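Local coordinates for carbohydrate binding protein, putative, cpb33A (Cellvibrio japonicus, PDB 5FJQ) that acts as a copper-dependent lytic polysaccharide monooxygenase important for efficient utilization of chitin, the present chain being its LPMO domain, at residues A[48-53]-A[166-171]; A[92-97]-A[140-145]; A[98-103]-A[157-162]; A[103-108]-A[129-134]. All blocks are in the same frame, centred on the assembly; numbering follows the deposited sequence.

How the interactions relate
Interaction 3 holds the copper ligand His100, and interaction 1 lies beside it, their centres about 8 Å apart; the side chain of Glu169 comes to about 4 Å from the metal at nearest atoms. Interaction 4 continues from interaction 3 through the shared Lys103 and strand 102-109, centres about 9 Å apart. Interactions 1, 3 and 4 all reach the same mixed sheet. Interaction 2 belongs to the three-stranded sheet that faces it. The two sheets are joined by probable hydrogen bonds from Trp94 NE1 to Ser157 OG, 2.8 Å, and between His142 ND1 and Tyr107 OH, 2.8 Å. The side chain of Asn96 in interaction 2 is about 8 Å from the copper at nearest atoms.

Interaction 1. Residues A[48-53]-A[166-171]; sequences GVRDNH and DAAEGF
With CG turned opposite its carbonyl carbon and beside its own backbone N (chi1 -56°), Arg50 lays the root of its side chain against Ala168: Arg50 CG meets Ala168 CB at 3.6 Å. The arm then bends at chi3, and its charged end makes a cation-pi contact with Trp163. The same methyl group faces the loop backbone, Ala168 CB lying 3.3 Å from Val49 O. A single hydrogen bond spans the contact, Gly48 N to Ala168 O at 3.2 Å. Its donor stands well above the carbonyl plane rather than on a lone pair, which suggests a modest bond. Val49 O also comes within 3.5 Å of Glu169 N, but the angle is too poor for a bond; that carbonyl accepts instead from Gln160 NE2. The loop is braced internally by Arg50 N donating to Asn52 OD1 at 2.7 Å. Farther along, the isopropyl group of Val49 comes no nearer than 4.4 Å, from Val49 CB to Gly170 N. Glu169 points away from the loop; swung to the far side from its own amide N (chi1 -166°), its extended chain carries OE1 to a salt bridge with Arg161, close to the copper. The contact fastens the loop after strand 45-47 to the start of strand 169-178, at the copper-bearing end of the beta-sandwich characteristic of AA10 lytic polysaccharide monooxygenases.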
# COMPACT_ATOMS: atom_id res chain seq x y z
N GLY A 48 11.19 -13.51 -3.36
CA GLY A 48 11.08 -14.82 -2.74
C GLY A 48 9.78 -15.10 -2.00
O GLY A 48 9.63 -16.19 -1.44
N VAL A 49 8.85 -14.15 -1.98
CA VAL A 49 7.67 -14.31 -1.11
C VAL A 49 6.63 -15.19 -1.79
O VAL A 49 6.38 -15.06 -2.97
CB VAL A 49 7.05 -12.98 -0.69
CG1 VAL A 49 6.02 -13.20 0.41
CG2 VAL A 49 8.09 -12.02 -0.14
N ARG A 50 6.07 -16.14 -1.03
CA ARG A 50 5.10 -17.10 -1.55
C ARG A 50 3.92 -17.15 -0.55
O ARG A 50 3.87 -18.06 0.34
CB ARG A 50 5.74 -18.48 -1.76
CG ARG A 50 6.99 -18.50 -2.68
CD ARG A 50 7.29 -19.86 -3.25
NE ARG A 50 7.93 -20.68 -2.23
CZ ARG A 50 7.29 -21.54 -1.43
NH1 ARG A 50 5.96 -21.75 -1.52
NH2 ARG A 50 8.00 -22.23 -0.54
N ASP A 51 3.09 -16.10 -0.60
CA ASP A 51 1.92 -15.94 0.28
C ASP A 51 2.26 -16.02 1.81
O ASP A 51 1.53 -16.62 2.62
CB ASP A 51 0.90 -16.98 -0.20
CG ASP A 51 -0.41 -16.89 0.49
OD1 ASP A 51 -0.91 -15.76 0.68
OD2 ASP A 51 -0.89 -17.95 0.89
N ASN A 52 3.47 -15.53 2.17
CA ASN A 52 3.95 -15.59 3.55
C ASN A 52 4.63 -14.27 3.88
O ASN A 52 5.79 -14.23 4.33
CB ASN A 52 4.90 -16.76 3.72
CG ASN A 52 5.92 -16.85 2.60
OD1 ASN A 52 5.96 -15.98 1.69
ND2 ASN A 52 6.71 -17.92 2.63
N HIS A 53 3.92 -13.20 3.57
CA HIS A 53 4.44 -11.83 3.63
C HIS A 53 4.89 -11.43 5.00
O HIS A 53 5.82 -10.63 5.16
CB HIS A 53 3.34 -10.84 3.20
CG HIS A 53 2.57 -11.28 2.02
ND1 HIS A 53 3.07 -11.19 0.74
CD2 HIS A 53 1.31 -11.77 1.91
CE1 HIS A 53 2.17 -11.66 -0.10
NE2 HIS A 53 1.08 -11.98 0.58
N ASP A 166 5.65 -18.31 -12.77
CA ASP A 166 6.40 -17.10 -13.05
C ASP A 166 7.55 -16.88 -12.10
O ASP A 166 8.65 -17.30 -12.43
CB ASP A 166 5.44 -15.87 -13.15
CG ASP A 166 6.13 -14.60 -13.58
OD1 ASP A 166 7.39 -14.56 -13.75
OD2 ASP A 166 5.41 -13.59 -13.74
N ALA A 167 7.33 -16.20 -10.96
CA ALA A 167 8.35 -15.98 -9.94
C ALA A 167 7.67 -15.54 -8.65
O ALA A 167 6.52 -15.02 -8.68
CB ALA A 167 9.37 -14.92 -10.37
N ALA A 168 8.36 -15.78 -7.54
CA ALA A 168 7.89 -15.45 -6.19
C ALA A 168 8.31 -14.01 -5.93
O ALA A 168 9.46 -13.65 -6.02
CB ALA A 168 8.51 -16.38 -5.16
N GLU A 169 7.37 -13.14 -5.66
CA GLU A 169 7.71 -11.76 -5.35
C GLU A 169 6.42 -11.13 -4.88
O GLU A 169 5.29 -11.55 -5.29
CB GLU A 169 8.29 -11.01 -6.57
CG GLU A 169 8.97 -9.69 -6.26
CD GLU A 169 9.54 -9.02 -7.53
OE1 GLU A 169 9.06 -9.35 -8.61
OE2 GLU A 169 10.52 -8.22 -7.47
N GLY A 170 6.58 -10.15 -3.99
CA GLY A 170 5.45 -9.42 -3.37
C GLY A 170 5.64 -7.93 -3.62
O GLY A 170 6.80 -7.44 -3.59
N PHE A 171 4.54 -7.23 -3.90
CA PHE A 171 4.50 -5.76 -3.90
C PHE A 171 3.45 -5.21 -2.92
O PHE A 171 2.30 -5.74 -2.83
CB PHE A 171 4.21 -5.20 -5.34
CG PHE A 171 5.16 -5.71 -6.35
CD1 PHE A 171 6.40 -5.04 -6.56
CD2 PHE A 171 4.92 -6.91 -7.00
CE1 PHE A 171 7.35 -5.55 -7.45
CE2 PHE A 171 5.88 -7.44 -7.88
CZ PHE A 171 7.08 -6.76 -8.12

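Interaction 2. Residues A[92-97]-A[140-145]; sequences FVWTNT and STHNVI
Phe92 and His142 grip each other by two backbone hydrogen bonds, Phe92 N to His142 O and His142 N to Phe92 O, both 2.9 Å. Trp94 and Ser140 form the next such pair, with Trp94 N to Ser140 O at 2.8 Å and Ser140 N to Trp94 O at 3.0 Å. Between them Val93 and Thr141 make a non-hydrogen-bonded pair, their side chains side by side and pointing the same way on the face shared by these two residues. On the other face the side chains of Phe92 and Val144 cross at about a right angle, Phe92 CD1 closing on Val144 CG2 at 3.3 Å, a tight apolar contact. Trp94 CD1 approaches the edge of the imidazole in its plane, 3.8 Å from His142 CE1, with the indole and imidazole planes 74° apart.

Residues 92-96 and 140-145 run antiparallel, at 168°, within strands 88-96 and 139-146, the central and one outer strand of the three-stranded sheet that makes up one layer of the LPMO beta-sandwich; strand 2-6 flanks the far edge of 88-96.

At the end of the ladder Asn96 ND2 donates to Ser140 OG at 3.1 Å, the hydroxyl lying close to the amide plane. Both groups are also held by Glu137, through its backbone O for Asn96 ND2 and through OE1 for Ser140 OG. The aromatic ends are fixed from the opposing sheet: Trp94 NE1 by Ser157, His142 ND1 by Tyr107, and Phe105 meets both rings.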
# COMPACT_ATOMS: atom_id res chain seq x y z
N PHE A 92 -10.00 0.50 -6.97
CA PHE A 92 -8.56 0.58 -6.68
C PHE A 92 -7.79 0.09 -7.90
O PHE A 92 -8.10 -0.95 -8.50
CB PHE A 92 -8.21 -0.26 -5.45
CG PHE A 92 -8.71 0.32 -4.16
CD1 PHE A 92 -10.06 0.20 -3.79
CD2 PHE A 92 -7.89 1.05 -3.35
CE1 PHE A 92 -10.51 0.77 -2.60
CE2 PHE A 92 -8.34 1.63 -2.17
CZ PHE A 92 -9.65 1.49 -1.80
N VAL A 93 -6.80 0.86 -8.28
CA VAL A 93 -6.19 0.61 -9.55
C VAL A 93 -4.73 0.51 -9.30
O VAL A 93 -4.17 1.43 -8.69
CB VAL A 93 -6.43 1.80 -10.54
CG1 VAL A 93 -5.57 1.62 -11.78
CG2 VAL A 93 -7.93 2.01 -10.86
N TRP A 94 -4.12 -0.56 -9.84
CA TRP A 94 -2.67 -0.74 -9.77
C TRP A 94 -2.16 -0.37 -11.15
O TRP A 94 -2.62 -0.92 -12.14
CB TRP A 94 -2.25 -2.18 -9.45
CG TRP A 94 -2.29 -2.60 -7.99
CD1 TRP A 94 -3.39 -2.92 -7.31
CD2 TRP A 94 -1.17 -2.87 -7.11
NE1 TRP A 94 -3.10 -3.29 -6.01
CE2 TRP A 94 -1.73 -3.30 -5.86
CE3 TRP A 94 0.23 -2.78 -7.23
CZ2 TRP A 94 -0.96 -3.63 -4.77
CZ3 TRP A 94 1.01 -3.11 -6.16
CH2 TRP A 94 0.42 -3.51 -4.90
N THR A 95 -1.24 0.58 -11.20
CA THR A 95 -0.53 0.86 -12.42
C THR A 95 0.77 0.07 -12.35
O THR A 95 1.64 0.34 -11.50
CB THR A 95 -0.26 2.37 -12.59
OG1 THR A 95 -1.53 2.99 -12.71
CG2 THR A 95 0.54 2.61 -13.87
N ASN A 96 0.86 -0.92 -13.22
CA ASN A 96 1.96 -1.80 -13.30
C ASN A 96 3.00 -1.33 -14.32
O ASN A 96 2.69 -1.17 -15.48
CB ASN A 96 1.44 -3.21 -13.61
CG ASN A 96 0.47 -3.67 -12.55
OD1 ASN A 96 0.48 -3.10 -11.46
ND2 ASN A 96 -0.46 -4.57 -12.91
N THR A 97 4.24 -1.13 -13.87
CA THR A 97 5.30 -0.73 -14.80
C THR A 97 5.85 -1.94 -15.50
O THR A 97 6.31 -1.84 -16.63
CB THR A 97 6.43 0.03 -14.08
OG1 THR A 97 7.08 -0.85 -13.10
CG2 THR A 97 5.82 1.33 -13.47
N SER A 140 -4.37 -3.02 -13.32
CA SER A 140 -5.10 -4.04 -12.57
C SER A 140 -6.14 -3.32 -11.75
O SER A 140 -5.82 -2.49 -10.93
CB SER A 140 -4.11 -4.83 -11.65
OG SER A 140 -3.30 -5.71 -12.35
N THR A 141 -7.41 -3.62 -12.00
CA THR A 141 -8.47 -2.90 -11.34
C THR A 141 -9.30 -3.82 -10.45
O THR A 141 -9.76 -4.88 -10.86
CB THR A 141 -9.44 -2.14 -12.31
OG1 THR A 141 -8.66 -1.32 -13.19
CG2 THR A 141 -10.25 -1.27 -11.50
N HIS A 142 -9.47 -3.38 -9.20
CA HIS A 142 -10.20 -4.16 -8.23
C HIS A 142 -11.28 -3.26 -7.63
O HIS A 142 -11.00 -2.22 -7.08
CB HIS A 142 -9.19 -4.67 -7.22
CG HIS A 142 -8.00 -5.31 -7.87
ND1 HIS A 142 -6.73 -4.78 -7.80
CD2 HIS A 142 -7.91 -6.40 -8.66
CE1 HIS A 142 -5.90 -5.52 -8.51
NE2 HIS A 142 -6.58 -6.53 -9.01
N ASN A 143 -12.54 -3.65 -7.80
CA ASN A 143 -13.59 -2.93 -7.15
C ASN A 143 -13.84 -3.40 -5.73
O ASN A 143 -14.67 -4.30 -5.56
CB ASN A 143 -14.86 -3.21 -7.89
CG ASN A 143 -15.37 -2.01 -8.62
OD1 ASN A 143 -14.64 -1.41 -9.45
ND2 ASN A 143 -16.62 -1.63 -8.33
N VAL A 144 -13.23 -2.75 -4.75
CA VAL A 144 -13.08 -3.30 -3.38
C VAL A 144 -14.30 -2.84 -2.68
O VAL A 144 -14.72 -1.68 -2.90
CB VAL A 144 -11.83 -2.69 -2.69
CG1 VAL A 144 -11.67 -3.15 -1.23
CG2 VAL A 144 -10.61 -3.05 -3.51
N ILE A 145 -14.97 -3.71 -1.91
CA ILE A 145 -16.11 -3.20 -1.18
C ILE A 145 -15.62 -2.70 0.20
O ILE A 145 -15.15 -3.49 1.05
CB ILE A 145 -17.31 -4.21 -1.09
CG1 ILE A 145 -17.75 -4.77 -2.46
CG2 ILE A 145 -18.45 -3.69 -0.22
CD1 ILE A 145 -17.88 -3.80 -3.62

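Interaction 3. Residues A[98-103]-A[157-162]; sequences AAHKTK and SIWQRD. With CU (copper (II) ion), chain D.
Arg161 lies flat on His100, guanidinium and imidazole planes 23° apart and their centres separated by 3.7 Å, with Arg161 NE over one face of the ring. Extended from CG to NE, the arginine chain also sets CD over that face as a CH-pi contact, 3.9 Å from Arg161 CD to the His100 ring centroid. Ala98 O lies over the rim of the opposite face, 3.4 Å above the His100 ring plane. In the plane of the ring, His100 ND1 donates to a water at 2.8 Å, and His100 NE2 binds the copper ion at 1.9 Å. His1 supplies the other two ligand atoms, among them its backbone N, which completes the histidine brace that defines lytic polysaccharide monooxygenases. A salt bridge to Asp166, beside the one to Glu169, should help fix the plane of Arg161 against His100.

The side chains of Trp159 and His100 cross at about a right angle, their ring planes 38° apart, neither stacked nor edge-to-face, with Trp159 CZ2 touching His100 CB. With CG anti to the backbone N (chi1 178°), the indole reaches Thr102, and Trp159 NE1 donates to Thr102 OG1 at 2.9 Å. Backbone bonds Asp162 N to Lys101 O and Lys103 N to Gln160 O, each 2.8 Å, tie the loop to the strand end. Past them, Lys103 NZ reaches Asp162 OD1 in a weak salt bridge; Asp164 is the stronger partner of the lysine, and Arg165 that of Asp162.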
# COMPACT_ATOMS: atom_id res chain seq x y z
N ALA A 98 5.89 -3.08 -14.79
CA ALA A 98 6.23 -4.33 -15.41
C ALA A 98 5.18 -5.34 -14.99
O ALA A 98 5.15 -5.73 -13.82
CB ALA A 98 7.63 -4.77 -14.99
N ALA A 99 4.40 -5.85 -15.94
CA ALA A 99 3.38 -6.88 -15.67
C ALA A 99 3.97 -8.22 -15.19
O ALA A 99 5.12 -8.52 -15.48
CB ALA A 99 2.55 -7.09 -16.90
N HIS A 100 3.18 -9.00 -14.45
CA HIS A 100 3.59 -10.30 -13.98
C HIS A 100 2.35 -11.20 -13.96
O HIS A 100 1.19 -10.70 -13.97
CB HIS A 100 4.24 -10.22 -12.61
CG HIS A 100 5.52 -9.43 -12.58
ND1 HIS A 100 6.57 -9.70 -13.43
CD2 HIS A 100 5.92 -8.39 -11.80
CE1 HIS A 100 7.58 -8.88 -13.16
NE2 HIS A 100 7.20 -8.06 -12.19
N LYS A 101 2.58 -12.54 -13.96
CA LYS A 101 1.49 -13.50 -13.72
C LYS A 101 1.20 -13.34 -12.23
O LYS A 101 2.10 -13.12 -11.47
CB LYS A 101 1.88 -14.93 -14.10
CG LYS A 101 2.47 -15.06 -15.49
CD LYS A 101 2.14 -16.40 -16.12
CE LYS A 101 2.17 -16.35 -17.65
NZ LYS A 101 0.88 -15.85 -18.22
N THR A 102 -0.09 -13.36 -11.86
CA THR A 102 -0.58 -12.94 -10.52
C THR A 102 -1.30 -14.11 -9.86
O THR A 102 -2.21 -14.71 -10.45
CB THR A 102 -1.58 -11.76 -10.66
OG1 THR A 102 -0.86 -10.63 -11.19
CG2 THR A 102 -2.20 -11.36 -9.34
N LYS A 103 -0.88 -14.41 -8.63
CA LYS A 103 -1.62 -15.30 -7.73
C LYS A 103 -2.83 -14.54 -7.17
O LYS A 103 -3.98 -15.06 -7.14
CB LYS A 103 -0.70 -15.81 -6.63
CG LYS A 103 -1.29 -16.96 -5.83
CD LYS A 103 -1.41 -18.22 -6.67
CE LYS A 103 -0.32 -19.21 -6.34
NZ LYS A 103 -0.23 -20.28 -7.37
N SER A 157 -2.95 -2.79 0.17
CA SER A 157 -2.98 -3.76 -0.93
C SER A 157 -1.67 -4.51 -1.15
O SER A 157 -0.55 -3.95 -1.05
CB SER A 157 -3.37 -3.02 -2.24
OG SER A 157 -3.56 -3.94 -3.31
N ILE A 158 -1.80 -5.80 -1.49
CA ILE A 158 -0.64 -6.64 -1.65
C ILE A 158 -0.81 -7.38 -2.95
O ILE A 158 -1.89 -7.98 -3.24
CB ILE A 158 -0.56 -7.77 -0.59
CG1 ILE A 158 -0.44 -7.21 0.83
CG2 ILE A 158 0.58 -8.74 -0.92
CD1 ILE A 158 -0.13 -8.29 1.88
N TRP A 159 0.24 -7.33 -3.75
CA TRP A 159 0.28 -8.02 -5.03
C TRP A 159 1.20 -9.20 -4.94
O TRP A 159 2.44 -9.01 -4.79
CB TRP A 159 0.75 -7.03 -6.13
CG TRP A 159 0.86 -7.66 -7.48
CD1 TRP A 159 0.35 -8.87 -7.87
CD2 TRP A 159 1.49 -7.09 -8.65
NE1 TRP A 159 0.66 -9.11 -9.22
CE2 TRP A 159 1.39 -8.05 -9.70
CE3 TRP A 159 2.24 -5.93 -8.87
CZ2 TRP A 159 1.91 -7.84 -10.98
CZ3 TRP A 159 2.75 -5.69 -10.19
CH2 TRP A 159 2.60 -6.66 -11.21
N GLN A 160 0.62 -10.40 -5.06
CA GLN A 160 1.39 -11.64 -5.02
C GLN A 160 1.54 -12.14 -6.50
O GLN A 160 0.55 -12.49 -7.16
CB GLN A 160 0.77 -12.72 -4.05
CG GLN A 160 1.47 -14.10 -4.05
CD GLN A 160 2.84 -14.08 -3.44
OE1 GLN A 160 3.01 -13.95 -2.19
NE2 GLN A 160 3.84 -14.30 -4.28
N ARG A 161 2.79 -12.06 -6.98
CA ARG A 161 3.24 -12.57 -8.28
C ARG A 161 3.13 -14.11 -8.22
O ARG A 161 3.43 -14.74 -7.18
CB ARG A 161 4.68 -12.10 -8.54
CG ARG A 161 5.32 -12.61 -9.84
CD ARG A 161 6.60 -11.86 -10.12
NE ARG A 161 7.16 -12.19 -11.44
CZ ARG A 161 8.42 -11.93 -11.78
NH1 ARG A 161 9.21 -11.32 -10.90
NH2 ARG A 161 8.91 -12.27 -12.98
N ASP A 162 2.68 -14.73 -9.31
CA ASP A 162 2.39 -16.17 -9.28
C ASP A 162 3.65 -17.02 -9.34
O ASP A 162 4.25 -17.13 -10.41
CB ASP A 162 1.48 -16.54 -10.44
CG ASP A 162 0.93 -17.92 -10.29
OD1 ASP A 162 1.64 -18.82 -9.85
OD2 ASP A 162 -0.25 -18.08 -10.58
CU CU D . 7.97 -6.57 -11.29
O HOH W 1 6.65 -11.67 -15.35

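Interaction 4. Residues A[103-108]-A[129-134]; sequences KYFRYY and HDSGPA
Asp130 meets the guanidinium of Arg106 at its edge, while Tyr104 lies against one face of that group, the Tyr104 CE2 atom 3.4 Å from the guanidinium plane and over its centre. Arg106 NE donates to Asp130 OD2 at 2.9 Å, in the guanidinium plane but from above the carboxylate, the two planes being 70° apart; the second bond of this salt bridge, from Arg106 NH2, is weak. Arg106 NH1 turns to Asp51, which Tyr104 OH also binds. Its chain stretched straight out to NE, the arginine lies alongside Asp130 and points the same way. On the other face of the sheet the rings of Tyr107 and His129 stand obliquely, planes 74° apart, with Tyr107 CD1 3.9 Å from His129 CD2. The edge of the Phe105 ring receives Ser131 OG in its plane.

These side chains ride on an antiparallel ladder between strands 102-109 and 126-130 in the mixed sheet of the LPMO sandwich. Near its start the first strand carries a classic beta bulge, Lys103 and Tyr104 both facing Gln160. Tyr107 N donates to His129 O at 2.8 Å and His129 N returns a bond to Tyr107 O, while Ser131 N donates to Phe105 O at 2.8 Å.

Beyond this point a hydroxyl takes over: Ser131 OG accepts from Phe105 N at 3.0 Å and passes its own hydrogen to a lone pair of Gly132 O, 2.9 Å away. Asp130 OD1 accepts from Gly132 N at 2.9 Å, closing an Asx turn just past the strand end, and Pro133 packs its CB against Lys103 O.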
# COMPACT_ATOMS: atom_id res chain seq x y z
N LYS A 103 -0.88 -14.41 -8.63
CA LYS A 103 -1.62 -15.30 -7.73
C LYS A 103 -2.83 -14.54 -7.17
O LYS A 103 -3.98 -15.06 -7.14
CB LYS A 103 -0.70 -15.81 -6.63
CG LYS A 103 -1.29 -16.96 -5.83
CD LYS A 103 -1.41 -18.22 -6.67
CE LYS A 103 -0.32 -19.21 -6.34
NZ LYS A 103 -0.23 -20.28 -7.37
N TYR A 104 -2.61 -13.28 -6.80
CA TYR A 104 -3.70 -12.40 -6.32
C TYR A 104 -3.32 -10.95 -6.07
O TYR A 104 -2.13 -10.61 -5.80
CB TYR A 104 -4.29 -12.93 -5.00
CG TYR A 104 -3.30 -13.14 -3.88
CD1 TYR A 104 -2.78 -12.04 -3.15
CD2 TYR A 104 -2.96 -14.41 -3.49
CE1 TYR A 104 -1.92 -12.23 -2.09
CE2 TYR A 104 -2.09 -14.63 -2.42
CZ TYR A 104 -1.56 -13.54 -1.74
OH TYR A 104 -0.69 -13.78 -0.74
N PHE A 105 -4.32 -10.08 -6.12
CA PHE A 105 -4.19 -8.77 -5.44
C PHE A 105 -5.12 -8.85 -4.26
O PHE A 105 -6.38 -9.11 -4.43
CB PHE A 105 -4.61 -7.56 -6.34
CG PHE A 105 -3.66 -7.32 -7.51
CD1 PHE A 105 -3.78 -8.05 -8.69
CD2 PHE A 105 -2.60 -6.41 -7.40
CE1 PHE A 105 -2.90 -7.86 -9.79
CE2 PHE A 105 -1.73 -6.22 -8.48
CZ PHE A 105 -1.85 -6.96 -9.66
N ARG A 106 -4.59 -8.52 -3.08
CA ARG A 106 -5.43 -8.47 -1.90
C ARG A 106 -5.44 -7.11 -1.24
O ARG A 106 -4.41 -6.39 -1.21
CB ARG A 106 -4.97 -9.49 -0.82
CG ARG A 106 -5.37 -10.90 -1.15
CD ARG A 106 -4.81 -11.86 -0.10
NE ARG A 106 -5.16 -13.21 -0.54
CZ ARG A 106 -4.61 -14.34 -0.08
NH1 ARG A 106 -3.61 -14.28 0.78
NH2 ARG A 106 -4.99 -15.52 -0.55
N TYR A 107 -6.62 -6.77 -0.71
CA TYR A 107 -6.73 -5.59 0.12
C TYR A 107 -7.14 -5.88 1.54
O TYR A 107 -8.10 -6.70 1.78
CB TYR A 107 -7.73 -4.61 -0.48
CG TYR A 107 -7.31 -4.18 -1.87
CD1 TYR A 107 -7.29 -5.10 -2.92
CD2 TYR A 107 -6.91 -2.88 -2.12
CE1 TYR A 107 -6.95 -4.72 -4.22
CE2 TYR A 107 -6.57 -2.46 -3.42
CZ TYR A 107 -6.53 -3.40 -4.42
OH TYR A 107 -6.16 -3.01 -5.64
N TYR A 108 -6.57 -5.07 2.43
CA TYR A 108 -6.87 -5.12 3.89
C TYR A 108 -7.18 -3.73 4.33
O TYR A 108 -6.89 -2.74 3.59
CB TYR A 108 -5.66 -5.65 4.69
CG TYR A 108 -5.24 -7.01 4.27
CD1 TYR A 108 -4.55 -7.22 3.04
CD2 TYR A 108 -5.48 -8.11 5.11
CE1 TYR A 108 -4.19 -8.51 2.65
CE2 TYR A 108 -5.11 -9.36 4.73
CZ TYR A 108 -4.47 -9.56 3.55
OH TYR A 108 -4.17 -10.83 3.27
N HIS A 129 -10.66 -7.72 0.40
CA HIS A 129 -10.76 -8.09 -1.00
C HIS A 129 -9.66 -9.05 -1.43
O HIS A 129 -8.46 -8.89 -1.06
CB HIS A 129 -10.75 -6.81 -1.91
CG HIS A 129 -11.02 -7.10 -3.36
ND1 HIS A 129 -12.30 -7.24 -3.85
CD2 HIS A 129 -10.18 -7.33 -4.41
CE1 HIS A 129 -12.25 -7.50 -5.15
NE2 HIS A 129 -10.98 -7.55 -5.51
N ASP A 130 -10.04 -9.95 -2.33
CA ASP A 130 -9.10 -10.88 -2.96
C ASP A 130 -9.50 -11.00 -4.42
O ASP A 130 -10.68 -11.36 -4.79
CB ASP A 130 -9.07 -12.22 -2.21
CG ASP A 130 -8.04 -13.19 -2.73
OD1 ASP A 130 -7.66 -13.18 -3.90
OD2 ASP A 130 -7.57 -14.00 -1.94
N SER A 131 -8.56 -10.64 -5.28
CA SER A 131 -8.91 -10.53 -6.64
C SER A 131 -8.76 -11.86 -7.36
O SER A 131 -9.13 -11.98 -8.46
CB SER A 131 -8.08 -9.48 -7.34
OG SER A 131 -6.82 -10.02 -7.69
N GLY A 132 -8.21 -12.88 -6.74
CA GLY A 132 -7.97 -14.08 -7.52
C GLY A 132 -6.83 -13.87 -8.51
O GLY A 132 -6.38 -12.71 -8.72
N PRO A 133 -6.33 -14.99 -9.11
CA PRO A 133 -5.18 -14.96 -10.00
C PRO A 133 -5.49 -14.20 -11.29
O PRO A 133 -6.70 -13.94 -11.62
CB PRO A 133 -4.94 -16.45 -10.30
CG PRO A 133 -6.32 -17.02 -10.24
CD PRO A 133 -7.01 -16.30 -9.13
N ALA A 134 -4.44 -13.84 -12.00
CA ALA A 134 -4.60 -13.10 -13.26
C ALA A 134 -3.44 -13.41 -14.17
O ALA A 134 -2.35 -13.74 -13.68
CB ALA A 134 -4.64 -11.59 -13.00